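Nitroreductase (Desulfitobacterium hafniense, PDB 3PXV) binds flavin mononucleotide as its cofactor and, as a member of the nitroreductase family, probably acts as an FMN-dependent oxidoreductase. Local coordinates at residues C16-N21 with H170-K175; E22-E27 with G92-I97. All coordinates share one frame; numbering follows the deposited sequence.

Contact 1 of 2, residues C16-N21 with H170-K175; sequences CRDFKN and HANTTK. With FMN (flavin mononucleotide), chain F.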
loop_
_atom_site.group_PDB
_atom_site.type_symbol
_atom_site.label_atom_id
_atom_site.label_comp_id
_atom_site.label_asym_id
_atom_site.label_seq_id
_atom_site.Cartn_x
_atom_site.Cartn_y
_atom_site.Cartn_z
ATOM N N CYS B 16 8.616 3.820 -14.156
ATOM C CA CYS B 16 9.233 3.664 -15.475
ATOM C C CYS B 16 8.170 3.576 -16.576
ATOM O O CYS B 16 7.195 2.808 -16.444
ATOM C CB CYS B 16 10.110 2.407 -15.501
ATOM S SG CYS B 16 10.850 2.022 -17.076
ATOM N N ARG B 17 8.347 4.345 -17.646
ATOM C CA ARG B 17 7.399 4.291 -18.758
ATOM C C ARG B 17 8.055 4.003 -20.133
ATOM O O ARG B 17 7.606 4.483 -21.170
ATOM C CB ARG B 17 6.588 5.581 -18.808
ATOM C CG ARG B 17 5.659 5.710 -17.641
ATOM C CD ARG B 17 4.695 6.867 -17.816
ATOM N NE ARG B 17 3.837 6.948 -16.640
ATOM C CZ ARG B 17 4.070 7.727 -15.590
ATOM N NH1 ARG B 17 5.120 8.554 -15.569
ATOM N NH2 ARG B 17 3.227 7.701 -14.559
ATOM N N ASP B 18 9.091 3.185 -20.126
ATOM C CA ASP B 18 9.800 2.851 -21.340
ATOM C C ASP B 18 10.729 1.700 -20.974
ATOM O O ASP B 18 11.818 1.901 -20.416
ATOM C CB ASP B 18 10.586 4.075 -21.815
ATOM C CG ASP B 18 11.346 3.828 -23.088
ATOM O OD1 ASP B 18 11.089 2.812 -23.751
ATOM O OD2 ASP B 18 12.195 4.669 -23.435
ATOM N N PHE B 19 10.267 0.492 -21.257
ATOM C CA PHE B 19 10.999 -0.730 -20.936
ATOM C C PHE B 19 11.658 -1.396 -22.140
ATOM O O PHE B 19 11.145 -1.336 -23.244
ATOM C CB PHE B 19 10.030 -1.759 -20.340
ATOM C CG PHE B 19 9.423 -1.359 -19.008
ATOM C CD1 PHE B 19 8.245 -0.652 -18.949
ATOM C CD2 PHE B 19 9.994 -1.783 -17.818
ATOM C CE1 PHE B 19 7.668 -0.330 -17.725
ATOM C CE2 PHE B 19 9.427 -1.452 -16.596
ATOM C CZ PHE B 19 8.267 -0.742 -16.552
ATOM N N LYS B 20 12.792 -2.046 -21.896
ATOM C CA LYS B 20 13.476 -2.868 -22.880
ATOM C C LYS B 20 12.674 -4.171 -22.935
ATOM O O LYS B 20 11.863 -4.438 -22.032
ATOM C CB LYS B 20 14.938 -3.133 -22.455
ATOM C CG LYS B 20 15.800 -1.852 -22.354
ATOM C CD LYS B 20 17.135 -2.030 -21.585
ATOM C CE LYS B 20 18.317 -2.344 -22.460
ATOM N NZ LYS B 20 18.711 -1.185 -23.340
ATOM N N ASN B 21 12.859 -4.973 -23.978
ATOM C CA ASN B 21 12.103 -6.225 -24.094
ATOM C C ASN B 21 12.682 -7.384 -23.260
ATOM O O ASN B 21 12.044 -8.428 -23.114
ATOM C CB ASN B 21 11.865 -6.627 -25.577
ATOM C CG ASN B 21 13.151 -6.958 -26.330
ATOM O OD1 ASN B 21 14.255 -6.744 -25.834
ATOM N ND2 ASN B 21 13.004 -7.486 -27.544
ATOM N N HIS B 170 13.493 -3.925 -17.455
ATOM C CA HIS B 170 14.672 -3.072 -17.386
ATOM C C HIS B 170 14.345 -1.762 -18.086
ATOM O O HIS B 170 13.727 -1.772 -19.156
ATOM C CB HIS B 170 15.877 -3.745 -18.033
ATOM C CG HIS B 170 16.393 -4.899 -17.244
ATOM N ND1 HIS B 170 17.181 -4.732 -16.122
ATOM C CD2 HIS B 170 16.217 -6.233 -17.391
ATOM C CE1 HIS B 170 17.471 -5.919 -15.617
ATOM N NE2 HIS B 170 16.895 -6.847 -16.366
ATOM N N ALA B 171 14.729 -0.642 -17.474
ATOM C CA ALA B 171 14.455 0.687 -18.059
ATOM C C ALA B 171 15.249 0.931 -19.332
ATOM O O ALA B 171 16.456 0.703 -19.377
ATOM C CB ALA B 171 14.755 1.824 -17.045
ATOM N N ASN B 172 14.541 1.362 -20.374
ATOM C CA ASN B 172 15.179 1.789 -21.596
ATOM C C ASN B 172 15.511 3.247 -21.345
ATOM O O ASN B 172 16.630 3.674 -21.595
ATOM C CB ASN B 172 14.254 1.637 -22.789
ATOM C CG ASN B 172 14.938 1.947 -24.104
ATOM O OD1 ASN B 172 16.134 1.690 -24.283
ATOM N ND2 ASN B 172 14.178 2.488 -25.040
ATOM N N THR B 173 14.533 4.000 -20.828
ATOM C CA THR B 173 14.730 5.406 -20.475
ATOM C C THR B 173 14.239 5.653 -19.041
ATOM O O THR B 173 13.249 5.096 -18.581
ATOM C CB THR B 173 14.081 6.405 -21.493
ATOM O OG1 THR B 173 12.669 6.456 -21.328
ATOM C CG2 THR B 173 14.415 6.024 -22.949
ATOM N N THR B 174 14.985 6.500 -18.355
ATOM C CA THR B 174 14.767 6.860 -16.953
ATOM C C THR B 174 13.817 8.065 -16.714
ATOM O O THR B 174 13.371 8.759 -17.651
ATOM C CB THR B 174 16.172 7.116 -16.333
ATOM O OG1 THR B 174 16.591 5.924 -15.654
ATOM C CG2 THR B 174 16.201 8.315 -15.388
ATOM N N LYS B 175 13.460 8.251 -15.447
ATOM C CA LYS B 175 12.670 9.392 -14.992
ATOM C C LYS B 175 12.952 9.633 -13.497
ATOM O O LYS B 175 13.123 8.685 -12.738
ATOM C CB LYS B 175 11.191 9.119 -15.224
ATOM C CG LYS B 175 10.248 9.930 -14.381
ATOM C CD LYS B 175 8.835 9.447 -14.492
ATOM C CE LYS B 175 7.927 10.230 -13.565
ATOM N NZ LYS B 175 8.322 10.156 -12.125
HETATM N N1 FMN F . 1.139 5.493 -14.238
HETATM C C2 FMN F . 0.828 5.172 -15.545
HETATM O O2 FMN F . 1.504 5.566 -16.492
HETATM N N3 FMN F . -0.266 4.393 -15.801
HETATM C C4 FMN F . -1.070 3.925 -14.791
HETATM O O4 FMN F . -2.035 3.240 -15.097
HETATM C C4A FMN F . -0.755 4.247 -13.471
HETATM N N5 FMN F . -1.517 3.802 -12.428
HETATM C C5A FMN F . -1.053 3.904 -11.139
HETATM C C6 FMN F . -1.714 3.215 -10.118
HETATM C C7 FMN F . -1.270 3.292 -8.805
HETATM C C7M FMN F . -2.000 2.540 -7.759
HETATM C C8 FMN F . -0.163 4.072 -8.510
HETATM C C8M FMN F . 0.360 4.195 -7.126
HETATM C C9 FMN F . 0.506 4.761 -9.528
HETATM C C9A FMN F . 0.059 4.681 -10.861
HETATM N N10 FMN F . 0.686 5.355 -11.896
HETATM C C10 FMN F . 0.362 5.037 -13.199
HETATM C "C1'" FMN F . 2.053 5.921 -11.645
HETATM C "C2'" FMN F . 1.927 7.318 -11.061
HETATM O "O2'" FMN F . 1.635 8.213 -12.116
HETATM C "C3'" FMN F . 3.220 7.681 -10.337
HETATM O "O3'" FMN F . 3.458 6.803 -9.257
HETATM C "C4'" FMN F . 3.138 9.098 -9.796
HETATM O "O4'" FMN F . 3.023 9.939 -10.903
HETATM C "C5'" FMN F . 4.362 9.484 -8.967
HETATM O "O5'" FMN F . 5.537 9.337 -9.741
HETATM P P FMN F . 6.677 8.285 -9.328
HETATM O O1P FMN F . 7.670 8.261 -10.445
HETATM O O2P FMN F . 6.123 6.861 -9.130
HETATM O O3P FMN F . 7.275 8.846 -8.082
HETATM O O HOH W 1 10.878 6.004 -17.837
HETATM O O HOH W 2 12.561 -5.237 -19.696
#
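Arg17 and Lys175 reach the FMN from neighbouring loops, one at the isoalloxazine and the other at the phosphate, and NH1 of Arg17 comes within 3.8 Å of CE of Lys175. The guanidinium meets the flavin by its edge: Arg17 NE gives a nearly straight bond (173°) to FMN O2 at 2.7 Å. Arg17 NH2 makes a second bond, 3.1 Å from FMN N1. An extended chain from CG to NE carries the group there. Lys175, bent only at its last torsion (chi4 -58°), lets NZ hydrogen-bond FMN O1P at 2.6 Å. With an alanine here instead of Arg17 the guanidinium is gone, and N1 and O2 of the flavin would probably lose these donors and the positive charge that is likely to favour a reduced, anionic flavin. Behind these groups, a water accepts from Arg17 N and donates to Thr173 O. Farther along, Asp18 O takes Asn172 N at 2.8 Å, while its carboxylate accepts a weak bond from Asn172 ND2 at OD1. His170 O receives Lys20 N at 2.9 Å, making a single beta bridge at Phe19 and Ala171. Cys16 SG sits over the centre of one face of the Phe19 ring and touches Ala171 CB. The two loops, following helix 5-12 and strand 161-169, pack here against strand 130-133 through Ala130 and Ile132, with Tyr91 beside Arg17.

Contact 2 of 2, residues E22-E27 with G92-I97; sequences EMPSDE and GAPCMI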
loop_
_atom_site.group_PDB
_atom_site.type_symbol
_atom_site.label_atom_id
_atom_site.label_comp_id
_atom_site.label_asym_id
_atom_site.label_seq_id
_atom_site.Cartn_x
_atom_site.Cartn_y
_atom_site.Cartn_z
ATOM N N GLU B 22 13.859 -7.171 -22.676
ATOM C CA GLU B 22 14.534 -8.180 -21.869
ATOM C C GLU B 22 13.745 -8.585 -20.620
ATOM O O GLU B 22 13.411 -7.748 -19.780
ATOM C CB GLU B 22 15.911 -7.676 -21.444
ATOM C CG GLU B 22 16.797 -8.736 -20.762
ATOM C CD GLU B 22 18.132 -8.167 -20.292
ATOM O OE1 GLU B 22 18.223 -6.934 -20.049
ATOM O OE2 GLU B 22 19.083 -8.965 -20.164
HETATM N N MSE B 23 13.490 -9.887 -20.516
HETATM C CA MSE B 23 12.761 -10.485 -19.426
HETATM C C MSE B 23 13.649 -10.578 -18.180
HETATM O O MSE B 23 14.813 -11.014 -18.273
HETATM C CB MSE B 23 12.343 -11.912 -19.839
HETATM C CG MSE B 23 11.479 -12.685 -18.832
HETATM SE SE MSE B 23 9.685 -11.921 -18.659
HETATM C CE MSE B 23 8.889 -12.395 -20.367
ATOM N N PRO B 24 13.125 -10.152 -17.016
ATOM C CA PRO B 24 13.866 -10.371 -15.777
ATOM C C PRO B 24 13.967 -11.870 -15.528
ATOM O O PRO B 24 13.093 -12.619 -15.945
ATOM C CB PRO B 24 12.994 -9.716 -14.705
ATOM C CG PRO B 24 12.160 -8.736 -15.445
ATOM C CD PRO B 24 11.942 -9.307 -16.811
ATOM N N SER B 25 15.032 -12.306 -14.879
ATOM C CA SER B 25 15.213 -13.732 -14.604
ATOM C C SER B 25 14.163 -14.266 -13.618
ATOM O O SER B 25 13.598 -13.511 -12.829
ATOM C CB SER B 25 16.634 -13.995 -14.064
ATOM O OG SER B 25 16.880 -13.321 -12.835
ATOM N N ASP B 26 13.900 -15.567 -13.681
ATOM C CA ASP B 26 12.972 -16.224 -12.760
ATOM C C ASP B 26 13.445 -16.049 -11.333
ATOM O O ASP B 26 12.637 -15.908 -10.425
ATOM C CB ASP B 26 12.871 -17.709 -13.076
ATOM C CG ASP B 26 12.177 -17.982 -14.411
ATOM O OD1 ASP B 26 11.286 -17.184 -14.804
ATOM O OD2 ASP B 26 12.502 -19.011 -15.046
ATOM N N GLU B 27 14.760 -16.074 -11.144
ATOM C CA GLU B 27 15.380 -15.869 -9.831
ATOM C C GLU B 27 14.847 -14.556 -9.236
ATOM O O GLU B 27 14.371 -14.518 -8.105
ATOM C CB GLU B 27 16.914 -15.812 -9.982
ATOM C CG GLU B 27 17.738 -15.958 -8.690
ATOM C CD GLU B 27 19.251 -15.810 -8.927
ATOM O OE1 GLU B 27 19.655 -14.901 -9.686
ATOM O OE2 GLU B 27 20.034 -16.596 -8.353
ATOM N N GLY B 92 5.819 -1.289 -23.244
ATOM C CA GLY B 92 6.727 -2.326 -23.760
ATOM C C GLY B 92 7.259 -3.288 -22.711
ATOM O O GLY B 92 8.247 -3.981 -22.962
ATOM N N ALA B 93 6.630 -3.310 -21.531
ATOM C CA ALA B 93 7.057 -4.179 -20.438
ATOM C C ALA B 93 6.834 -5.605 -20.853
ATOM O O ALA B 93 5.775 -5.919 -21.385
ATOM C CB ALA B 93 6.286 -3.890 -19.159
ATOM N N PRO B 94 7.818 -6.476 -20.593
ATOM C CA PRO B 94 7.718 -7.870 -20.974
ATOM C C PRO B 94 7.039 -8.762 -19.936
ATOM O O PRO B 94 6.853 -9.944 -20.189
ATOM C CB PRO B 94 9.182 -8.258 -21.166
ATOM C CG PRO B 94 9.883 -7.449 -20.102
ATOM C CD PRO B 94 9.145 -6.156 -20.044
ATOM N N CYS B 95 6.709 -8.219 -18.769
ATOM C CA CYS B 95 6.000 -8.983 -17.739
ATOM C C CYS B 95 5.398 -8.064 -16.704
ATOM O O CYS B 95 5.757 -6.902 -16.605
ATOM C CB CYS B 95 6.918 -9.977 -17.027
ATOM S SG CYS B 95 8.052 -9.198 -15.923
HETATM N N MSE B 96 4.484 -8.603 -15.920
HETATM C CA MSE B 96 3.823 -7.824 -14.892
HETATM C C MSE B 96 3.260 -8.746 -13.844
HETATM O O MSE B 96 3.058 -9.923 -14.074
HETATM C CB MSE B 96 2.667 -6.975 -15.486
HETATM C CG MSE B 96 1.496 -7.771 -16.065
HETATM SE SE MSE B 96 0.106 -6.622 -16.726
HETATM C CE MSE B 96 -1.039 -7.981 -17.514
ATOM N N ILE B 97 3.027 -8.189 -12.675
ATOM C CA ILE B 97 2.374 -8.923 -11.629
ATOM C C ILE B 97 1.006 -8.313 -11.517
ATOM O O ILE B 97 0.883 -7.096 -11.336
ATOM C CB ILE B 97 3.114 -8.822 -10.324
ATOM C CG1 ILE B 97 4.402 -9.646 -10.434
ATOM C CG2 ILE B 97 2.219 -9.311 -9.199
ATOM C CD1 ILE B 97 5.302 -9.588 -9.209
#
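The side chain of Met23, a selenomethionine, leaves with CG anti to the backbone N (chi1 -176°) and then bends twice, at chi2 and chi3, which brings SE and CE against Pro94 and Cys95. SE comes to 3.8 Å from Cys95 CB, while the terminal CE lies 3.2 Å from Pro94 O. Cys95 holds SG between its backbone N and carbonyl carbon (chi1 73°), and from there the sulfur meets the ring of Pro24, 4.0 Å from its CD. The two prolines also approach each other, Pro24 CD standing 4.3 Å from Pro94 CG, and the same CG of Pro94 rests 3.6 Å from Glu22 O. No hydrogen bond links the segments; the contact is made by van der Waals packing of proline rings, sulfur and selenium. Ser25 takes the N-cap position of helix 26-36, its OG making a weak hydrogen bond to Leu28 N, and Asp26 in the first turn forms a salt bridge with Lys54. The contact thus joins the lead-in to helix 26-36 with the start of strand 95-101, an inner strand of the antiparallel sheet. Leu29 of that helix packs on both Pro24 and Cys95, and strand 161-169 pairs alongside, Cys95 bonding to Leu168 through the backbone.

How the contacts relate
Contact 1 lies at the surface and contact 2 is partly buried, their centres about 12 Å apart. The chain runs directly from 16-21 into 22-27, so one connection between helices 5-12 and 26-36 serves both; likewise, strand 161-169 leads into 170-175 and pairs with the strand begun in 92-97. The chemistry divides accordingly: contact 1 relies on backbone bonds, waters and charged groups directed at the cofactor, whereas contact 2 is apolar and holds no FMN-binding residue. They also touch directly, Phe19 CD1 resting 3.8 Å from Ala93 CB and His170 CD2 lying 3.4 Å from Glu22 OE1, which makes the flavin-binding loops continuous with the packing where helix 26-36 meets strand 95-101.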